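7,8-dihydro-6-hydroxymethylpterin pyrophosphokinase-dihydropteroate synthase (Plasmodium falciparum, PDB 6JWY) probably carries out two consecutive steps of folate biosynthesis, pyrophosphorylating 6-hydroxymethyl-7,8-dihydropterin with ATP and then condensing the product with 4-aminobenzoate to give 7,8-dihydropteroate. Local coordinates at residues 536-541 and 579-584; 547-552 and 594-599; 130-135 and 218-223. The protein carries 1 engineered substitution. All coordinates share one frame; numbering follows the deposited sequence.

Interaction 1 of 3, residues 536-541 and 579-584. With CKL (4-[(2-azanyl-4-oxidanylidene-7,8-dihydro-3~{H}-pteridin-6-yl)methylamino]-~{N}-(5,6-dimethoxypyrimidin-4-yl)benzenesulfonamide), chain C.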
loop_
_atom_site.group_PDB
_atom_site.type_symbol
_atom_site.label_atom_id
_atom_site.label_comp_id
_atom_site.label_asym_id
_atom_site.label_seq_id
_atom_site.Cartn_x
_atom_site.Cartn_y
_atom_site.Cartn_z
ATOM N N HIS A 536 19.309 -1.513 30.616
ATOM C CA HIS A 536 18.793 -1.833 31.938
ATOM C C HIS A 536 17.708 -0.844 32.357
ATOM O O HIS A 536 16.794 -1.214 33.091
ATOM C CB HIS A 536 19.931 -1.905 32.967
ATOM C CG HIS A 536 21.042 -2.816 32.559
ATOM N ND1 HIS A 536 20.841 -4.167 32.316
ATOM C CD2 HIS A 536 22.355 -2.583 32.344
ATOM C CE1 HIS A 536 21.982 -4.720 31.960
ATOM N NE2 HIS A 536 22.928 -3.771 31.972
ATOM N N THR A 537 17.815 0.403 31.881
ATOM C CA THR A 537 16.981 1.499 32.348
ATOM C C THR A 537 15.746 1.675 31.463
ATOM O O THR A 537 14.673 2.038 31.949
ATOM C CB THR A 537 17.764 2.820 32.382
ATOM O OG1 THR A 537 19.167 2.552 32.428
ATOM C CG2 THR A 537 17.364 3.715 33.536
ATOM N N MET A 538 15.900 1.397 30.161
ATOM C CA MET A 538 15.048 1.989 29.139
ATOM C C MET A 538 13.652 1.370 29.106
ATOM O O MET A 538 12.803 1.852 28.369
ATOM C CB MET A 538 15.677 1.875 27.748
ATOM C CG MET A 538 15.398 0.546 27.071
ATOM S SD MET A 538 16.526 0.224 25.707
ATOM C CE MET A 538 16.211 -1.527 25.492
ATOM N N ASP A 539 13.395 0.322 29.893
ATOM C CA ASP A 539 12.072 -0.285 29.862
ATOM C C ASP A 539 11.114 0.487 30.767
ATOM O O ASP A 539 9.916 0.203 30.773
ATOM C CB ASP A 539 12.127 -1.793 30.119
ATOM C CG ASP A 539 13.048 -2.519 29.149
ATOM O OD1 ASP A 539 14.216 -2.780 29.532
ATOM O OD2 ASP A 539 12.599 -2.812 28.013
ATOM N N LYS A 540 11.649 1.475 31.503
ATOM C CA LYS A 540 10.845 2.288 32.403
ATOM C C LYS A 540 10.920 3.765 32.002
ATOM O O LYS A 540 10.520 4.644 32.772
ATOM C CB LYS A 540 11.247 2.031 33.862
ATOM C CG LYS A 540 11.147 0.583 34.335
ATOM C CD LYS A 540 11.770 0.324 35.698
ATOM C CE LYS A 540 12.386 -1.055 35.829
ATOM N NZ LYS A 540 13.758 -1.115 35.260
ATOM N N LEU A 541 11.428 4.029 30.791
ATOM C CA LEU A 541 11.552 5.387 30.282
ATOM C C LEU A 541 10.568 5.558 29.125
ATOM O O LEU A 541 10.884 6.127 28.074
ATOM C CB LEU A 541 13.007 5.642 29.864
ATOM C CG LEU A 541 14.078 5.467 30.946
ATOM C CD1 LEU A 541 15.403 6.045 30.480
ATOM C CD2 LEU A 541 13.678 6.145 32.242
ATOM N N GLY A 579 11.492 -0.930 19.774
ATOM C CA GLY A 579 11.870 -1.734 20.926
ATOM C C GLY A 579 12.852 -1.078 21.906
ATOM O O GLY A 579 13.293 -1.730 22.846
ATOM N N PHE A 580 13.231 0.189 21.705
ATOM C CA PHE A 580 14.124 0.835 22.660
ATOM C C PHE A 580 13.411 1.984 23.381
ATOM O O PHE A 580 13.212 3.059 22.813
ATOM C CB PHE A 580 15.278 1.522 21.943
ATOM C CG PHE A 580 16.378 0.667 21.377
ATOM C CD1 PHE A 580 17.540 0.449 22.112
ATOM C CD2 PHE A 580 16.282 0.156 20.082
ATOM C CE1 PHE A 580 18.592 -0.260 21.565
ATOM C CE2 PHE A 580 17.330 -0.576 19.540
ATOM C CZ PHE A 580 18.486 -0.772 20.281
ATOM N N ALA A 581 13.081 1.776 24.662
ATOM C CA ALA A 581 12.330 2.765 25.418
ATOM C C ALA A 581 10.973 2.955 24.753
ATOM O O ALA A 581 10.475 4.085 24.627
ATOM C CB ALA A 581 13.091 4.067 25.514
ATOM N N LYS A 582 10.411 1.815 24.320
ATOM C CA LYS A 582 9.099 1.760 23.698
ATOM C C LYS A 582 8.416 0.484 24.185
ATOM O O LYS A 582 8.958 -0.608 24.036
ATOM C CB LYS A 582 9.294 1.697 22.174
ATOM C CG LYS A 582 9.128 2.992 21.390
ATOM C CD LYS A 582 10.327 3.934 21.322
ATOM C CE LYS A 582 11.379 3.523 20.318
ATOM N NZ LYS A 582 12.481 4.510 20.238
ATOM N N LYS A 583 7.221 0.602 24.763
ATOM C CA LYS A 583 6.379 -0.580 24.924
ATOM C C LYS A 583 6.032 -1.152 23.538
ATOM O O LYS A 583 6.010 -0.430 22.539
ATOM C CB LYS A 583 5.086 -0.204 25.661
ATOM C CG LYS A 583 5.228 0.311 27.090
ATOM C CD LYS A 583 6.117 -0.548 27.959
ATOM C CE LYS A 583 5.750 -0.501 29.432
ATOM N NZ LYS A 583 6.814 -1.078 30.292
ATOM N N HIS A 584 5.727 -2.447 23.475
ATOM C CA HIS A 584 5.260 -3.107 22.265
ATOM C C HIS A 584 4.211 -2.290 21.504
ATOM O O HIS A 584 4.336 -2.092 20.294
ATOM C CB HIS A 584 4.766 -4.516 22.596
ATOM C CG HIS A 584 5.816 -5.327 23.276
ATOM N ND1 HIS A 584 7.155 -4.982 23.227
ATOM C CD2 HIS A 584 5.750 -6.461 23.997
ATOM C CE1 HIS A 584 7.863 -5.862 23.902
ATOM N NE2 HIS A 584 7.027 -6.790 24.366
HETATM C C2 CKL C . 19.701 0.355 14.464
HETATM C C4 CKL C . 17.904 -0.855 15.410
HETATM C C5 CKL C . 18.821 -1.754 16.123
HETATM C C6 CKL C . 20.245 -1.446 15.902
HETATM O O24 CKL C . 12.711 -5.553 22.345
HETATM S S21 CKL C . 13.720 -6.561 22.095
HETATM O O23 CKL C . 13.087 -7.561 21.297
HETATM N N22 CKL C . 14.319 -7.362 23.376
HETATM C C25 CKL C . 14.117 -7.049 24.681
HETATM C C30 CKL C . 14.655 -7.879 25.657
HETATM O O31 CKL C . 15.383 -8.993 25.311
HETATM C C32 CKL C . 16.812 -8.947 25.270
HETATM C C29 CKL C . 14.429 -7.572 26.988
HETATM O O33 CKL C . 14.944 -8.380 27.980
HETATM C C34 CKL C . 14.193 -8.704 29.162
HETATM N N28 CKL C . 13.705 -6.466 27.297
HETATM C C27 CKL C . 13.195 -5.671 26.338
HETATM N N26 CKL C . 13.389 -5.956 25.042
HETATM C C18 CKL C . 15.033 -5.889 21.452
HETATM C C17 CKL C . 15.934 -6.713 20.774
HETATM C C16 CKL C . 17.079 -6.152 20.221
HETATM C C19 CKL C . 15.296 -4.517 21.599
HETATM C C20 CKL C . 16.449 -3.963 21.040
HETATM C C15 CKL C . 17.333 -4.782 20.327
HETATM N N14 CKL C . 18.462 -4.237 19.755
HETATM C C13 CKL C . 19.183 -4.701 18.560
HETATM C C8 CKL C . 19.400 -3.536 17.603
HETATM C C9 CKL C . 20.843 -3.262 17.399
HETATM N N10 CKL C . 21.161 -2.183 16.520
HETATM N N1 CKL C . 20.636 -0.423 15.073
HETATM N N7 CKL C . 18.428 -2.786 16.950
HETATM O O12 CKL C . 16.667 -1.025 15.514
HETATM N N3 CKL C . 18.389 0.145 14.644
HETATM N N11 CKL C . 20.087 1.391 13.696
#
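Met-538 and Ala-581 bring the two loops to within 4.7 Å, CA to CA, and there the CA of Ala-581 turns its hydrogen to the carbonyl O of Met-538, a CA-H...O contact of 3.1 Å with 156° at the hydrogen. Met-538 contributes the largest share of the contact. With CG set between its backbone N and carbonyl carbon (chi1 85°) and the chain extended beyond, it runs along the backbone of residues 579-581: CG lies 3.6 Å from Ala-581 N, and CE reaches the carbonyl O of Gly-579. Its sulfur meets the Phe-580 ring in a Met-aromatic contact, SD 3.7 Å from CD1 and 67° off the ring normal, an oblique approach. At the exposed Lys-583, a weak hydrogen bond of 3.4 Å runs from NZ to the backbone O of Asp-539.

The ligand CKL, a pterin-sulfa adduct, borders the same residues. Its C20 lies above one face of the Phe-580 ring, offset from the centre, and Phe-580 CZ is 3.5 Å from N14. Asp-539 OD2 comes within 3.4 Å of C27 on the pyrimidine, though this carboxylate is poorly ordered and its place less certain. Both loops follow parallel strands, 525-529 and 572-575, in the dihydropteroate synthase domain. Such loops at the C-terminal ends of the strands form the substrate pocket of a TIM barrel, here occupied by the adduct.

Interaction 2 of 3, residues 547-552 and 594-599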
loop_
_atom_site.group_PDB
_atom_site.type_symbol
_atom_site.label_atom_id
_atom_site.label_comp_id
_atom_site.label_asym_id
_atom_site.label_seq_id
_atom_site.Cartn_x
_atom_site.Cartn_y
_atom_site.Cartn_z
ATOM N N LEU A 547 4.267 10.443 21.260
ATOM C CA LEU A 547 5.219 9.424 20.851
ATOM C C LEU A 547 5.754 9.711 19.452
ATOM O O LEU A 547 6.965 9.849 19.269
ATOM C CB LEU A 547 4.527 8.058 20.884
ATOM C CG LEU A 547 5.330 6.866 20.353
ATOM C CD1 LEU A 547 6.438 6.462 21.318
ATOM C CD2 LEU A 547 4.432 5.664 20.112
ATOM N N VAL A 548 4.847 9.794 18.474
ATOM C CA VAL A 548 5.257 9.770 17.081
ATOM C C VAL A 548 6.054 11.030 16.764
ATOM O O VAL A 548 7.060 10.951 16.067
ATOM C CB VAL A 548 4.064 9.588 16.119
ATOM C CG1 VAL A 548 4.367 10.062 14.713
ATOM C CG2 VAL A 548 3.457 8.197 16.153
ATOM N N TYR A 549 5.611 12.193 17.255
ATOM C CA TYR A 549 6.255 13.442 16.854
ATOM C C TYR A 549 7.405 13.760 17.800
ATOM O O TYR A 549 8.349 14.439 17.400
ATOM C CB TYR A 549 5.250 14.580 16.607
ATOM C CG TYR A 549 4.415 14.375 15.367
ATOM C CD1 TYR A 549 3.325 13.512 15.407
ATOM C CD2 TYR A 549 4.743 14.966 14.148
ATOM C CE1 TYR A 549 2.570 13.244 14.280
ATOM C CE2 TYR A 549 4.001 14.708 13.000
ATOM C CZ TYR A 549 2.920 13.834 13.075
ATOM O OH TYR A 549 2.146 13.517 11.988
ATOM N N ASP A 550 7.362 13.217 19.023
ATOM C CA ASP A 550 8.480 13.456 19.929
ATOM C C ASP A 550 9.738 12.851 19.301
ATOM O O ASP A 550 10.788 13.507 19.178
ATOM C CB ASP A 550 8.255 12.844 21.315
ATOM C CG ASP A 550 7.076 13.403 22.109
ATOM O OD1 ASP A 550 6.680 14.573 21.876
ATOM O OD2 ASP A 550 6.545 12.654 22.963
ATOM N N ILE A 551 9.596 11.581 18.888
ATOM C CA ILE A 551 10.666 10.832 18.256
ATOM C C ILE A 551 11.084 11.489 16.945
ATOM O O ILE A 551 12.280 11.634 16.678
ATOM C CB ILE A 551 10.287 9.350 18.117
ATOM C CG1 ILE A 551 10.362 8.702 19.506
ATOM C CG2 ILE A 551 11.180 8.650 17.098
ATOM C CD1 ILE A 551 9.441 7.525 19.715
ATOM N N LYS A 552 10.105 11.908 16.143
ATOM C CA LYS A 552 10.445 12.532 14.886
ATOM C C LYS A 552 11.203 13.835 15.137
ATOM O O LYS A 552 12.191 14.098 14.471
ATOM C CB LYS A 552 9.215 12.705 13.990
ATOM C CG LYS A 552 9.477 13.591 12.772
ATOM C CD LYS A 552 8.269 13.787 11.911
ATOM C CE LYS A 552 8.553 14.652 10.705
ATOM N NZ LYS A 552 7.299 14.956 9.974
ATOM N N ILE A 594 4.538 5.301 10.216
ATOM C CA ILE A 594 5.837 5.466 9.580
ATOM C C ILE A 594 5.785 6.516 8.458
ATOM O O ILE A 594 6.835 6.993 8.031
ATOM C CB ILE A 594 6.397 4.104 9.114
ATOM C CG1 ILE A 594 7.925 4.094 9.090
ATOM C CG2 ILE A 594 5.827 3.711 7.771
ATOM C CD1 ILE A 594 8.561 4.128 10.459
ATOM N N HIS A 595 4.580 6.904 8.009
ATOM C CA HIS A 595 4.431 7.797 6.864
ATOM C C HIS A 595 5.102 9.141 7.125
ATOM O O HIS A 595 5.462 9.890 6.215
ATOM C CB HIS A 595 2.952 7.996 6.505
ATOM C CG HIS A 595 2.173 8.679 7.567
ATOM N ND1 HIS A 595 1.604 7.979 8.605
ATOM C CD2 HIS A 595 1.905 9.987 7.780
ATOM C CE1 HIS A 595 1.019 8.823 9.440
ATOM N NE2 HIS A 595 1.182 10.069 8.942
ATOM N N VAL A 596 5.230 9.435 8.404
ATOM C CA VAL A 596 5.801 10.662 8.917
ATOM C C VAL A 596 7.247 10.840 8.426
ATOM O O VAL A 596 7.760 11.967 8.427
ATOM C CB VAL A 596 5.622 10.580 10.440
ATOM C CG1 VAL A 596 6.869 10.796 11.269
ATOM C CG2 VAL A 596 4.394 11.325 10.918
ATOM N N TYR A 597 7.868 9.750 7.945
ATOM C CA TYR A 597 9.218 9.833 7.407
ATOM C C TYR A 597 9.245 9.770 5.873
ATOM O O TYR A 597 10.286 9.404 5.315
ATOM C CB TYR A 597 10.129 8.770 8.030
ATOM C CG TYR A 597 10.243 8.891 9.528
ATOM C CD1 TYR A 597 9.364 8.209 10.352
ATOM C CD2 TYR A 597 11.168 9.748 10.114
ATOM C CE1 TYR A 597 9.413 8.360 11.731
ATOM C CE2 TYR A 597 11.237 9.900 11.488
ATOM C CZ TYR A 597 10.348 9.210 12.290
ATOM O OH TYR A 597 10.372 9.346 13.643
ATOM N N ASP A 598 8.146 10.173 5.199
ATOM C CA ASP A 598 8.064 10.118 3.744
ATOM C C ASP A 598 9.054 11.093 3.110
ATOM O O ASP A 598 9.413 10.936 1.944
ATOM C CB ASP A 598 6.678 10.463 3.179
ATOM C CG ASP A 598 5.568 9.430 3.357
ATOM O OD1 ASP A 598 5.861 8.257 3.787
ATOM O OD2 ASP A 598 4.396 9.796 3.062
ATOM N N GLU A 599 9.486 12.118 3.838
ATOM C CA GLU A 599 10.397 13.045 3.193
ATOM C C GLU A 599 11.858 12.663 3.467
ATOM O O GLU A 599 12.743 13.398 3.023
ATOM C CB GLU A 599 10.200 14.477 3.702
ATOM C CG GLU A 599 8.951 15.182 3.210
ATOM C CD GLU A 599 8.750 15.183 1.707
ATOM O OE1 GLU A 599 9.565 15.818 0.997
ATOM O OE2 GLU A 599 7.783 14.527 1.251
HETATM O O HOH W 1 8.023 8.723 14.902
#
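Val-596 sits at the centre of the contact, its two methyl groups directed at different side chains of helix 547-564. CG2 meets the phenol end of Tyr-549, 3.3 Å from OH and 3.6 Å from CZ, and CG1 of Val-548 joins it from the neighbouring helix position at 4.0 Å. The other methyl, CG1, takes the aliphatic part of Lys-552, with CD at 3.4 Å. Because CG of that lysine is anti to its backbone N (chi1 169°) and every later torsion is also extended, the chain passes Val-596 as a straight rod and brings NZ near the carbonyl O of the same valine.

Tyr-597 packs beside this core with its hydroxyl end. OH lies 3.4 Å from Lys-552 CA and 3.6 Å from Ile-551 CG2, the tyrosine and isoleucine side chains crossing at about a right angle. A water bridges the same hydroxyl to the helix, donating to Val-548 O at 2.7 Å and hydrogen-bonded to Tyr-597 OH, which gives Val-548 O a second donor besides Lys-552 N.

In the pterin-binding TIM barrel, the first segment lies in the early part of helix 547-564, which follows strand 525-529, and the second is a short 3-10 turn with its continuation, between helix 584-592 and strand 603-604. The contact thus joins one outer helix of the barrel to the connection that leaves the next. Leu-590 of helix 584-592 also touches Ile-551.

On the side of the partly exposed Lys-552 the contact is looser: the bond from NZ to Val-596 O is weak, at 3.4 Å. Near Tyr-549 and His-595 the second subunit adds cover from what is probably its vector-derived C-terminal tail, Lys-716 packing on the tyrosine and Ser-712 on the histidine.

Interaction 3 of 3, residues 130-135 and 218-223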
loop_
_atom_site.group_PDB
_atom_site.type_symbol
_atom_site.label_atom_id
_atom_site.label_comp_id
_atom_site.label_asym_id
_atom_site.label_seq_id
_atom_site.Cartn_x
_atom_site.Cartn_y
_atom_site.Cartn_z
ATOM N N GLU A 130 13.482 48.036 -6.498
ATOM C CA GLU A 130 12.970 48.450 -7.800
ATOM C C GLU A 130 14.074 48.254 -8.829
ATOM O O GLU A 130 13.877 47.657 -9.888
ATOM C CB GLU A 130 12.600 49.935 -7.798
ATOM C CG GLU A 130 11.276 50.243 -7.121
ATOM C CD GLU A 130 11.259 49.981 -5.624
ATOM O OE1 GLU A 130 12.186 50.461 -4.926
ATOM O OE2 GLU A 130 10.337 49.275 -5.163
ATOM N N ASN A 131 15.250 48.759 -8.460
ATOM C CA ASN A 131 16.409 48.721 -9.322
ATOM C C ASN A 131 16.858 47.279 -9.519
ATOM O O ASN A 131 17.208 46.894 -10.636
ATOM C CB ASN A 131 17.523 49.617 -8.788
ATOM C CG ASN A 131 18.187 50.377 -9.911
ATOM O OD1 ASN A 131 19.090 49.859 -10.567
ATOM N ND2 ASN A 131 17.713 51.587 -10.161
ATOM N N TYR A 132 16.842 46.496 -8.428
ATOM C CA TYR A 132 17.293 45.116 -8.493
ATOM C C TYR A 132 16.397 44.330 -9.443
ATOM O O TYR A 132 16.890 43.601 -10.302
ATOM C CB TYR A 132 17.337 44.440 -7.118
ATOM C CG TYR A 132 17.593 42.961 -7.231
ATOM C CD1 TYR A 132 18.885 42.453 -7.258
ATOM C CD2 TYR A 132 16.542 42.079 -7.410
ATOM C CE1 TYR A 132 19.122 41.096 -7.423
ATOM C CE2 TYR A 132 16.759 40.724 -7.583
ATOM C CZ TYR A 132 18.051 40.232 -7.581
ATOM O OH TYR A 132 18.247 38.895 -7.736
ATOM N N LEU A 133 15.078 44.481 -9.278
ATOM C CA LEU A 133 14.131 43.719 -10.079
ATOM C C LEU A 133 14.235 44.075 -11.562
ATOM O O LEU A 133 14.065 43.200 -12.414
ATOM C CB LEU A 133 12.716 43.938 -9.545
ATOM C CG LEU A 133 12.483 43.402 -8.136
ATOM C CD1 LEU A 133 11.200 43.966 -7.547
ATOM C CD2 LEU A 133 12.462 41.877 -8.132
ATOM N N LEU A 134 14.515 45.350 -11.867
ATOM C CA LEU A 134 14.603 45.782 -13.250
ATOM C C LEU A 134 15.773 45.065 -13.925
ATOM O O LEU A 134 15.611 44.461 -14.990
ATOM C CB LEU A 134 14.740 47.311 -13.283
ATOM C CG LEU A 134 15.032 47.953 -14.644
ATOM C CD1 LEU A 134 13.857 47.790 -15.601
ATOM C CD2 LEU A 134 15.393 49.425 -14.486
ATOM N N GLU A 135 16.933 45.106 -13.260
ATOM C CA GLU A 135 18.174 44.542 -13.776
ATOM C C GLU A 135 18.105 43.013 -13.817
ATOM O O GLU A 135 18.611 42.409 -14.764
ATOM C CB GLU A 135 19.361 45.042 -12.951
ATOM C CG GLU A 135 19.471 46.560 -12.902
ATOM C CD GLU A 135 20.176 47.256 -14.062
ATOM O OE1 GLU A 135 20.458 46.592 -15.087
ATOM O OE2 GLU A 135 20.450 48.475 -13.934
ATOM N N THR A 218 21.575 43.351 -1.226
ATOM C CA THR A 218 21.049 43.398 -2.582
ATOM C C THR A 218 22.055 44.121 -3.469
ATOM O O THR A 218 22.298 45.303 -3.262
ATOM C CB THR A 218 19.714 44.138 -2.639
ATOM O OG1 THR A 218 18.859 43.579 -1.644
ATOM C CG2 THR A 218 19.066 44.031 -3.997
ATOM N N ILE A 219 22.631 43.396 -4.436
ATOM C CA ILE A 219 23.738 43.892 -5.234
ATOM C C ILE A 219 23.486 43.521 -6.687
ATOM O O ILE A 219 23.127 42.384 -6.966
ATOM C CB ILE A 219 25.071 43.271 -4.787
ATOM C CG1 ILE A 219 25.562 43.819 -3.447
ATOM C CG2 ILE A 219 26.126 43.401 -5.879
ATOM C CD1 ILE A 219 26.675 42.974 -2.841
ATOM N N PHE A 220 23.735 44.483 -7.588
ATOM C CA PHE A 220 23.714 44.268 -9.028
ATOM C C PHE A 220 24.746 45.157 -9.728
ATOM O O PHE A 220 24.523 46.352 -9.929
ATOM C CB PHE A 220 22.300 44.465 -9.576
ATOM C CG PHE A 220 22.050 43.591 -10.777
ATOM C CD1 PHE A 220 22.750 43.795 -11.957
ATOM C CD2 PHE A 220 21.148 42.545 -10.714
ATOM C CE1 PHE A 220 22.553 42.970 -13.053
ATOM C CE2 PHE A 220 20.941 41.729 -11.816
ATOM C CZ PHE A 220 21.650 41.937 -12.980
ATOM N N MET A 221 25.876 44.550 -10.104
ATOM C CA MET A 221 27.020 45.264 -10.644
ATOM C C MET A 221 27.264 44.755 -12.053
ATOM O O MET A 221 27.572 43.570 -12.230
ATOM C CB MET A 221 28.295 44.972 -9.853
ATOM C CG MET A 221 28.265 45.454 -8.443
ATOM S SD MET A 221 29.936 45.419 -7.735
ATOM C CE MET A 221 29.731 46.751 -6.541
ATOM N N LYS A 222 27.229 45.690 -13.016
ATOM C CA LYS A 222 26.892 45.368 -14.392
ATOM C C LYS A 222 28.131 45.052 -15.228
ATOM O O LYS A 222 28.072 44.169 -16.085
ATOM C CB LYS A 222 26.059 46.490 -15.010
ATOM C CG LYS A 222 24.806 46.034 -15.743
ATOM C CD LYS A 222 23.539 46.499 -15.059
ATOM C CE LYS A 222 23.625 47.910 -14.499
ATOM N NZ LYS A 222 23.041 48.925 -15.408
ATOM N N ASN A 223 29.237 45.775 -15.021
ATOM C CA ASN A 223 30.321 45.598 -15.980
ATOM C C ASN A 223 31.645 45.433 -15.247
ATOM O O ASN A 223 32.543 46.264 -15.353
ATOM C CB ASN A 223 30.376 46.693 -17.055
ATOM C CG ASN A 223 29.310 46.555 -18.124
ATOM O OD1 ASN A 223 28.318 47.286 -18.117
ATOM N ND2 ASN A 223 29.502 45.620 -19.045
#
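Glu-135 and Lys-222 form a salt bridge across the contact, NZ donating to OE2 at 3.0 Å. The ammonium meets the syn side of the carboxylate but stands 32° out of its plane. Both side chains are bent and they cross at about a right angle; Lys-222 also touches a crystal neighbour, which may influence its conformation. Tyr-132 OH, by contrast, is hydrogen-bonded to Pro-319 O, beyond the two segments.

Inward from the salt bridge, Glu-135 also makes a CH-pi contact: its CB lies 3.5 Å from the centroid of the Phe-220 ring and 3° off the normal, directly over the face. Within the HPPK domain, the axes of helix segment 130-135 and strand 219-221 approach to 8.8 Å, with 52° between their directions. The strand pairs antiparallel with 316-318, and Phe-220 touches Ser-317, an ATP-binding residue; the side chain of Phe-220 lies about 7 Å from the bound ATP.

Tyr-132 meets the edge of the Phe-220 ring, with CE1 4.1 Å from CD2, the two side chains crossing nearly perpendicularly. Farther along, Thr-218 turns its methyl to the tyrosine, CG2 lying 3.6 Å from CB and approaching the ring obliquely.

How the interactions relate
Interactions 1 and 2 belong to the same barrel domain and meet where Lys-582 CD lies 4.0 Å from Ile-551 CD1. Their segments alternate along the chain, since each pairs the region after strand 525-529 with the region after strand 572-575. Interaction 1 is partly buried, joins two loops beside the ligand and relies on backbone and sulfur contacts; interaction 2 is buried, joins a helix to a turn and rests on methyl groups and a bridging water. Interaction 3 belongs to the other enzyme domain, about 59 Å from interaction 1, centre to centre. It too is buried, but sets a helix on a strand, and it alone has a salt bridge, on its solvent side, where Lys-222 is exposed.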